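Local coordinates for protein acetyltransferase (Vibrio fischeri, PDB 3JVN) that probably transfers acyl groups, most likely acetyl from acetyl-CoA, to a still unidentified acceptor, as a member of the GNAT acetyltransferase family, at residues I5-E10 with M57-E62; I68-G73 with E93-K98; M87-D92 with K123-E128. All blocks are in the same frame, centred on the assembly; numbering follows the deposited sequence.

Contact 1: I5-E10 with M57-E62; sequences IRRAKE and MVYVAE. With SO4 (sulfate ion), chain B.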
# COMPACT_ATOMS: atom_id res chain seq x y z
N ILE A 5 -14.39 -23.54 -8.78
CA ILE A 5 -14.06 -22.12 -8.83
C ILE A 5 -13.62 -21.71 -10.23
O ILE A 5 -12.77 -22.37 -10.85
CB ILE A 5 -12.94 -21.76 -7.81
CG1 ILE A 5 -13.47 -21.84 -6.38
CG2 ILE A 5 -12.44 -20.34 -8.07
CD1 ILE A 5 -13.84 -23.23 -5.94
N ARG A 6 -14.20 -20.63 -10.74
CA ARG A 6 -13.88 -20.14 -12.07
C ARG A 6 -14.03 -18.64 -12.24
O ARG A 6 -14.64 -17.97 -11.40
CB ARG A 6 -14.76 -20.84 -13.12
CG ARG A 6 -16.21 -20.97 -12.71
CD ARG A 6 -17.12 -21.28 -13.91
NE ARG A 6 -17.64 -20.04 -14.51
CZ ARG A 6 -18.90 -19.62 -14.40
NH1 ARG A 6 -19.26 -18.48 -14.97
NH2 ARG A 6 -19.80 -20.35 -13.76
N ARG A 7 -13.45 -18.11 -13.31
CA ARG A 7 -13.55 -16.69 -13.58
C ARG A 7 -14.98 -16.45 -14.05
O ARG A 7 -15.53 -17.21 -14.84
CB ARG A 7 -12.57 -16.27 -14.68
CG ARG A 7 -12.94 -16.79 -16.04
CD ARG A 7 -12.27 -16.01 -17.14
NE ARG A 7 -11.07 -16.67 -17.66
CZ ARG A 7 -9.92 -16.78 -17.00
NH1 ARG A 7 -8.90 -17.40 -17.57
NH2 ARG A 7 -9.79 -16.28 -15.78
N ALA A 8 -15.60 -15.39 -13.53
CA ALA A 8 -16.96 -15.03 -13.89
C ALA A 8 -17.10 -14.69 -15.37
O ALA A 8 -16.12 -14.50 -16.08
CB ALA A 8 -17.43 -13.86 -13.04
N LYS A 9 -18.34 -14.63 -15.82
CA LYS A 9 -18.65 -14.32 -17.21
C LYS A 9 -19.85 -13.40 -17.29
O LYS A 9 -20.58 -13.21 -16.31
CB LYS A 9 -18.94 -15.60 -17.99
CG LYS A 9 -17.79 -16.58 -18.09
CD LYS A 9 -18.12 -17.69 -19.09
CE LYS A 9 -19.38 -18.45 -18.67
NZ LYS A 9 -19.89 -19.39 -19.72
N GLU A 10 -20.05 -12.82 -18.47
CA GLU A 10 -21.16 -11.91 -18.70
C GLU A 10 -22.50 -12.61 -18.40
O GLU A 10 -23.50 -11.95 -18.08
CB GLU A 10 -21.12 -11.42 -20.15
CG GLU A 10 -22.03 -10.23 -20.45
CD GLU A 10 -21.99 -9.82 -21.92
OE1 GLU A 10 -22.25 -10.70 -22.78
OE2 GLU A 10 -21.74 -8.63 -22.21
N MSE A 57 -11.02 -8.36 -11.29
CA MSE A 57 -11.17 -9.80 -11.20
C MSE A 57 -12.43 -10.20 -10.45
O MSE A 57 -12.80 -9.59 -9.46
CB MSE A 57 -9.96 -10.40 -10.49
CG MSE A 57 -8.66 -10.25 -11.24
SE MSE A 57 -7.12 -10.27 -10.09
CE MSE A 57 -7.10 -12.16 -9.64
N VAL A 58 -13.09 -11.24 -10.93
CA VAL A 58 -14.27 -11.74 -10.26
C VAL A 58 -14.35 -13.24 -10.45
O VAL A 58 -14.53 -13.72 -11.56
CB VAL A 58 -15.56 -11.04 -10.76
CG1 VAL A 58 -15.58 -10.98 -12.27
CG2 VAL A 58 -16.76 -11.79 -10.24
N TYR A 59 -14.19 -13.99 -9.36
CA TYR A 59 -14.29 -15.43 -9.46
C TYR A 59 -15.54 -15.89 -8.73
O TYR A 59 -15.97 -15.26 -7.77
CB TYR A 59 -13.05 -16.09 -8.86
CG TYR A 59 -11.79 -15.71 -9.59
CD1 TYR A 59 -11.48 -16.28 -10.83
CD2 TYR A 59 -10.92 -14.78 -9.04
CE1 TYR A 59 -10.31 -15.92 -11.50
CE2 TYR A 59 -9.76 -14.42 -9.71
CZ TYR A 59 -9.46 -14.99 -10.92
OH TYR A 59 -8.28 -14.65 -11.56
N VAL A 60 -16.12 -16.99 -9.21
CA VAL A 60 -17.32 -17.55 -8.61
C VAL A 60 -17.15 -19.03 -8.26
O VAL A 60 -16.33 -19.74 -8.87
CB VAL A 60 -18.56 -17.41 -9.56
CG1 VAL A 60 -18.99 -15.94 -9.65
CG2 VAL A 60 -18.23 -17.95 -10.95
N ALA A 61 -17.90 -19.48 -7.27
CA ALA A 61 -17.89 -20.87 -6.83
C ALA A 61 -19.20 -21.48 -7.34
O ALA A 61 -20.29 -21.04 -6.95
CB ALA A 61 -17.84 -20.94 -5.31
N GLU A 62 -19.10 -22.47 -8.23
CA GLU A 62 -20.29 -23.11 -8.80
C GLU A 62 -20.40 -24.53 -8.24
O GLU A 62 -19.48 -25.34 -8.40
CB GLU A 62 -20.17 -23.15 -10.33
CG GLU A 62 -21.45 -22.76 -11.10
CD GLU A 62 -21.23 -22.62 -12.60
OE1 GLU A 62 -22.16 -22.17 -13.31
OE2 GLU A 62 -20.13 -22.97 -13.09
S SO4 B . -10.32 -20.18 -14.26
O1 SO4 B . -11.48 -19.47 -14.83
O2 SO4 B . -9.09 -19.42 -14.57
O3 SO4 B . -10.22 -21.52 -14.87
O4 SO4 B . -10.47 -20.32 -12.79

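Contact 2: I68-G73 with E93-K98; sequences IGFITG and ELYIEK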
# COMPACT_ATOMS: atom_id res chain seq x y z
N ILE A 68 -22.88 -20.34 -5.94
CA ILE A 68 -23.11 -20.21 -4.51
C ILE A 68 -22.11 -19.28 -3.83
O ILE A 68 -22.08 -19.18 -2.60
CB ILE A 68 -23.10 -21.61 -3.80
CG1 ILE A 68 -21.90 -22.46 -4.27
CG2 ILE A 68 -24.42 -22.33 -4.07
CD1 ILE A 68 -20.59 -22.11 -3.61
N GLY A 69 -21.30 -18.60 -4.63
CA GLY A 69 -20.33 -17.68 -4.06
C GLY A 69 -19.47 -16.97 -5.09
O GLY A 69 -19.38 -17.40 -6.24
N PHE A 70 -18.86 -15.87 -4.68
CA PHE A 70 -17.99 -15.11 -5.56
C PHE A 70 -17.03 -14.26 -4.72
O PHE A 70 -17.23 -14.08 -3.51
CB PHE A 70 -18.81 -14.20 -6.49
CG PHE A 70 -19.48 -13.05 -5.79
CD1 PHE A 70 -20.66 -13.23 -5.07
CD2 PHE A 70 -18.88 -11.79 -5.79
CE1 PHE A 70 -21.23 -12.18 -4.34
CE2 PHE A 70 -19.44 -10.74 -5.07
CZ PHE A 70 -20.61 -10.93 -4.35
N ILE A 71 -15.98 -13.77 -5.36
CA ILE A 71 -15.00 -12.93 -4.69
C ILE A 71 -14.65 -11.89 -5.74
O ILE A 71 -14.71 -12.17 -6.94
CB ILE A 71 -13.74 -13.74 -4.23
CG1 ILE A 71 -12.79 -12.81 -3.45
CG2 ILE A 71 -13.07 -14.42 -5.41
CD1 ILE A 71 -11.65 -13.52 -2.76
N THR A 72 -14.28 -10.69 -5.29
CA THR A 72 -13.98 -9.60 -6.20
C THR A 72 -12.71 -8.85 -5.81
O THR A 72 -12.53 -8.52 -4.64
CB THR A 72 -15.21 -8.62 -6.28
OG1 THR A 72 -15.35 -8.11 -7.61
CG2 THR A 72 -15.04 -7.47 -5.32
N GLY A 73 -11.83 -8.58 -6.79
CA GLY A 73 -10.60 -7.86 -6.50
C GLY A 73 -10.08 -7.07 -7.69
O GLY A 73 -10.44 -7.37 -8.83
N GLU A 93 -14.80 -7.49 -2.32
CA GLU A 93 -15.93 -8.21 -1.75
C GLU A 93 -15.86 -9.72 -1.87
O GLU A 93 -15.20 -10.27 -2.75
CB GLU A 93 -17.22 -7.74 -2.40
CG GLU A 93 -17.46 -6.27 -2.26
CD GLU A 93 -18.13 -5.71 -3.48
OE1 GLU A 93 -17.51 -5.72 -4.57
OE2 GLU A 93 -19.30 -5.27 -3.34
N LEU A 94 -16.59 -10.39 -0.99
CA LEU A 94 -16.63 -11.84 -0.99
C LEU A 94 -17.93 -12.26 -0.33
O LEU A 94 -18.23 -11.84 0.79
CB LEU A 94 -15.42 -12.38 -0.22
CG LEU A 94 -14.98 -13.83 -0.49
CD1 LEU A 94 -13.75 -14.16 0.35
CD2 LEU A 94 -16.11 -14.79 -0.17
N TYR A 95 -18.72 -13.09 -1.01
CA TYR A 95 -19.99 -13.54 -0.45
C TYR A 95 -20.27 -15.02 -0.65
O TYR A 95 -19.95 -15.58 -1.71
CB TYR A 95 -21.15 -12.73 -1.03
CG TYR A 95 -22.51 -13.20 -0.56
CD1 TYR A 95 -23.25 -14.13 -1.30
CD2 TYR A 95 -23.05 -12.75 0.64
CE1 TYR A 95 -24.48 -14.60 -0.85
CE2 TYR A 95 -24.29 -13.21 1.10
CZ TYR A 95 -25.00 -14.13 0.35
OH TYR A 95 -26.21 -14.59 0.80
N ILE A 96 -20.86 -15.65 0.36
CA ILE A 96 -21.21 -17.06 0.30
C ILE A 96 -22.63 -17.26 0.81
O ILE A 96 -23.03 -16.66 1.80
CB ILE A 96 -20.27 -17.95 1.17
CG1 ILE A 96 -18.81 -17.56 0.96
CG2 ILE A 96 -20.47 -19.41 0.79
CD1 ILE A 96 -18.30 -16.54 1.97
N GLU A 97 -23.40 -18.08 0.11
CA GLU A 97 -24.77 -18.35 0.52
C GLU A 97 -24.72 -18.88 1.94
O GLU A 97 -23.87 -19.71 2.26
CB GLU A 97 -25.39 -19.40 -0.40
CG GLU A 97 -25.53 -18.93 -1.83
CD GLU A 97 -26.64 -17.92 -2.00
OE1 GLU A 97 -27.05 -17.67 -3.16
OE2 GLU A 97 -27.11 -17.36 -0.98
N LYS A 98 -25.64 -18.40 2.77
CA LYS A 98 -25.71 -18.80 4.18
C LYS A 98 -25.84 -20.32 4.29
O LYS A 98 -25.53 -20.92 5.32
CB LYS A 98 -26.88 -18.10 4.88
CG LYS A 98 -26.78 -16.55 4.88
CD LYS A 98 -27.65 -15.86 5.95
CE LYS A 98 -27.17 -16.20 7.39
NZ LYS A 98 -27.94 -15.57 8.53

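Contact 3: M87-D92 with K123-E128; sequences MMATID and KEIFVE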
# COMPACT_ATOMS: atom_id res chain seq x y z
N MSE A 87 3.44 -2.64 -8.36
CA MSE A 87 2.19 -3.34 -8.58
C MSE A 87 1.58 -3.86 -7.28
O MSE A 87 2.22 -4.59 -6.52
CB MSE A 87 2.39 -4.51 -9.54
CG MSE A 87 1.12 -5.35 -9.78
SE MSE A 87 -0.27 -4.45 -10.81
CE MSE A 87 -0.54 -5.80 -12.16
N MSE A 88 0.34 -3.48 -7.03
CA MSE A 88 -0.38 -3.92 -5.85
C MSE A 88 -1.80 -4.25 -6.25
O MSE A 88 -2.19 -4.05 -7.40
CB MSE A 88 -0.39 -2.82 -4.78
CG MSE A 88 0.97 -2.26 -4.43
SE MSE A 88 0.84 -1.09 -2.92
CE MSE A 88 2.72 -0.76 -2.64
N ALA A 89 -2.57 -4.74 -5.29
CA ALA A 89 -3.94 -5.09 -5.57
C ALA A 89 -4.82 -4.95 -4.34
O ALA A 89 -4.33 -4.72 -3.23
CB ALA A 89 -4.04 -6.53 -6.13
N THR A 90 -6.12 -5.12 -4.55
CA THR A 90 -7.10 -5.00 -3.47
C THR A 90 -8.22 -6.04 -3.62
O THR A 90 -8.77 -6.22 -4.70
CB THR A 90 -7.76 -3.59 -3.46
OG1 THR A 90 -6.75 -2.58 -3.57
CG2 THR A 90 -8.53 -3.37 -2.16
N ILE A 91 -8.53 -6.74 -2.53
CA ILE A 91 -9.61 -7.71 -2.53
C ILE A 91 -10.76 -6.89 -1.96
O ILE A 91 -10.70 -6.41 -0.82
CB ILE A 91 -9.29 -8.94 -1.64
CG1 ILE A 91 -8.21 -9.78 -2.32
CG2 ILE A 91 -10.53 -9.79 -1.45
CD1 ILE A 91 -7.63 -10.87 -1.45
N ASP A 92 -11.80 -6.72 -2.77
CA ASP A 92 -12.94 -5.91 -2.37
C ASP A 92 -14.07 -6.64 -1.61
O ASP A 92 -14.26 -6.42 -0.42
CB ASP A 92 -13.49 -5.20 -3.61
CG ASP A 92 -12.44 -4.34 -4.29
OD1 ASP A 92 -12.24 -4.48 -5.53
OD2 ASP A 92 -11.82 -3.51 -3.59
N LYS A 123 3.06 -6.79 -5.08
CA LYS A 123 3.92 -6.58 -3.93
C LYS A 123 3.11 -6.49 -2.65
O LYS A 123 3.46 -7.11 -1.65
CB LYS A 123 4.74 -5.31 -4.12
CG LYS A 123 5.47 -5.25 -5.47
CD LYS A 123 6.26 -6.51 -5.74
CE LYS A 123 7.08 -6.37 -7.01
NZ LYS A 123 7.78 -7.64 -7.39
N GLU A 124 2.02 -5.71 -2.68
CA GLU A 124 1.15 -5.54 -1.52
C GLU A 124 -0.32 -5.86 -1.82
O GLU A 124 -0.80 -5.62 -2.92
CB GLU A 124 1.25 -4.10 -0.99
CG GLU A 124 2.63 -3.72 -0.46
CD GLU A 124 3.20 -4.75 0.50
OE1 GLU A 124 2.43 -5.20 1.39
OE2 GLU A 124 4.40 -5.09 0.39
N ILE A 125 -1.01 -6.41 -0.81
CA ILE A 125 -2.42 -6.77 -0.93
C ILE A 125 -3.28 -6.23 0.22
O ILE A 125 -3.04 -6.54 1.39
CB ILE A 125 -2.62 -8.30 -0.99
CG1 ILE A 125 -1.91 -8.88 -2.21
CG2 ILE A 125 -4.10 -8.64 -1.03
CD1 ILE A 125 -2.37 -8.28 -3.53
N PHE A 126 -4.30 -5.44 -0.13
CA PHE A 126 -5.21 -4.86 0.86
C PHE A 126 -6.57 -5.53 0.78
O PHE A 126 -7.22 -5.48 -0.25
CB PHE A 126 -5.38 -3.36 0.57
CG PHE A 126 -4.11 -2.59 0.57
CD1 PHE A 126 -3.47 -2.28 1.76
CD2 PHE A 126 -3.52 -2.21 -0.63
CE1 PHE A 126 -2.27 -1.58 1.75
CE2 PHE A 126 -2.32 -1.52 -0.65
CZ PHE A 126 -1.69 -1.20 0.54
N VAL A 127 -6.98 -6.17 1.88
CA VAL A 127 -8.27 -6.85 1.92
C VAL A 127 -9.33 -5.90 2.48
O VAL A 127 -9.16 -5.30 3.55
CB VAL A 127 -8.19 -8.15 2.76
CG1 VAL A 127 -9.53 -8.88 2.78
CG2 VAL A 127 -7.11 -9.08 2.18
N GLU A 128 -10.42 -5.75 1.74
CA GLU A 128 -11.51 -4.86 2.13
C GLU A 128 -12.76 -5.64 2.54
O GLU A 128 -13.78 -5.04 2.85
CB GLU A 128 -11.90 -3.95 0.96
CG GLU A 128 -10.75 -3.28 0.22
CD GLU A 128 -10.08 -2.19 1.02
OE1 GLU A 128 -9.52 -2.50 2.10
OE2 GLU A 128 -10.10 -1.01 0.59

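Contact 1: I5-E10 with M57-E62
Ala8 sets its CB against Val58, 3.5 Å from CG1 and as near to CG2, and looks across to CG1 of Val60. This small apolar patch lies where the edge strand 4-7 runs out into the loop ahead of helix 13-30. Next to it the backbones pair antiparallel: Arg6 and Val60 form a hydrogen-bonded pair, with Arg6 N to Val60 O at 3.0 Å and Val60 N to Arg6 O at 2.8 Å. One bond further, Ala8 N reaches Val58 O at 2.8 Å. The ring of Tyr59 turns its edge to the carbonyl of Arg6, while CD1 lies 3.5 Å from Arg7 CA.

Farther out, CG2 of Val60 sits 3.9 Å above the centre of one face of the Arg6 guanidinium. The Arg6 chain bends at chi3 (-91°), which lays the group over the valine and brings NH2 to Glu62 OE2 at 2.7 Å. That salt bridge contains a weak, bent hydrogen bond, the two planes standing 50° apart; NH1 forms a second salt bridge, to Asp12. A sulfate, probably from the crystallisation liquor, lies over one face of the Arg7 guanidinium and accepts a hydrogen bond from Arg7 N to O1 (2.8 Å) and another from Arg112. Glu62, weakly, and Asp12 thus grip the Arg6 guanidinium, probably offsetting its charge and fixing its rotation against the Val60 methyl.

Contact 2: I68-G73 with E93-K98
An antiparallel strand pairing at the middle of the sheet, this contact joins the two arms of the hairpin formed by strands 67-79 and 86-96. Phe70 and Tyr95 make the clearest hydrogen-bonded pair, with Phe70 N to Tyr95 O at 3.2 Å and Tyr95 N to Phe70 O at 3.1 Å; Glu97 N extends the ladder to Ile68 O.

Their side chains share a face. Phe70 CG is wedged between its own N and carbonyl carbon (chi1 70°), which swings the ring toward the partner strand: CE1 comes 3.4 Å from Tyr95 CB, and Tyr95 N lies over one ring face, off toward the rim. Tyr95 turns the other way, carrying its hydroxyl to Glu26 of helix 13-30. Beside them Thr72 and Glu93 run alongside each other, and Glu93 OE2 is bonded to His24. On the other face Ile71 meets Leu94, CD1 to CD1 at 3.8 Å, and Ile71 also packs on helix 105-118.

Ile68 and Gly69 both oppose Ala61 on strand 56-62, a classic beta bulge. Helix 13-30 lies on one face of this central hairpin and helix 105-118 on the other, as in the GNAT fold, where helices cover both faces of a mixed sheet.

Contact 3: M87-D92 with K123-E128
Met88, a selenomethionine, lies side by side with Glu124 of the neighbouring strand. Its CB lies 3.4 Å from Glu124 O, and CG is close to Glu124 CB. The selenium then touches Glu124 CB at 3.6 Å and Phe126 CE2 at 3.9 Å, a Met-aromatic contact at the ring edge, 76° off the ring normal. CE finishes against Glu124 CG. An extended chain beyond CG (chi2 -172°) carries the selenium along the glutamate to the phenylalanine. Phe126 of the second subunit also packs on Met88, so this face of the sheet takes part in the dimer contact.

The strands themselves run parallel: Ala89 N bonds to Glu124 O, Phe126 N to Ala89 O, Ile91 N to Phe126 O. Such a pairing closes the beta-alpha-beta unit of strand 86-96, helix 105-118 and strand 124-127, the part of a GNAT domain that in relatives carries much of the acetyl-CoA site. At its start Lys123 N meets Met87 O at 2.8 Å.

The opposite face, against helix 105-118, is aliphatic. Ala89 CB packs on Ile125 CD1 at 3.6 Å, and Ile91 CD1 reaches both Val127 CG2, at 4.1 Å, and Ile125 CG2. Near the far end Glu128 N bonds to Ile91 O at 2.7 Å, and Glu128 CG lies 3.3 Å from Thr90 CG2, while Asp92 OD1 is held by Tyr50 and His74.

In the fold
The three contacts step across one mixed sheet in the strand order 4-7, 56-62, 67-79, 86-96, 124-127. Contact 1 reaches contact 2 through the next pair of strands, Ala61 N lying 2.7 Å from Gly69 O; their centres are about 10 Å apart. Contacts 2 and 3 divide strand 86-96 between them, and Thr72 O lies 2.7 Å from Asp92 N at the handover, although their centres are about 17 Å apart. In GNAT relatives acetyl-CoA typically binds beside that strand. Contacts 1 and 3 lie about 18 Å apart between centres, on opposite sides of the chain's centre. Helix 105-118 touches all three. Only contact 1 holds the sulfate, and only contact 3 meets the second subunit.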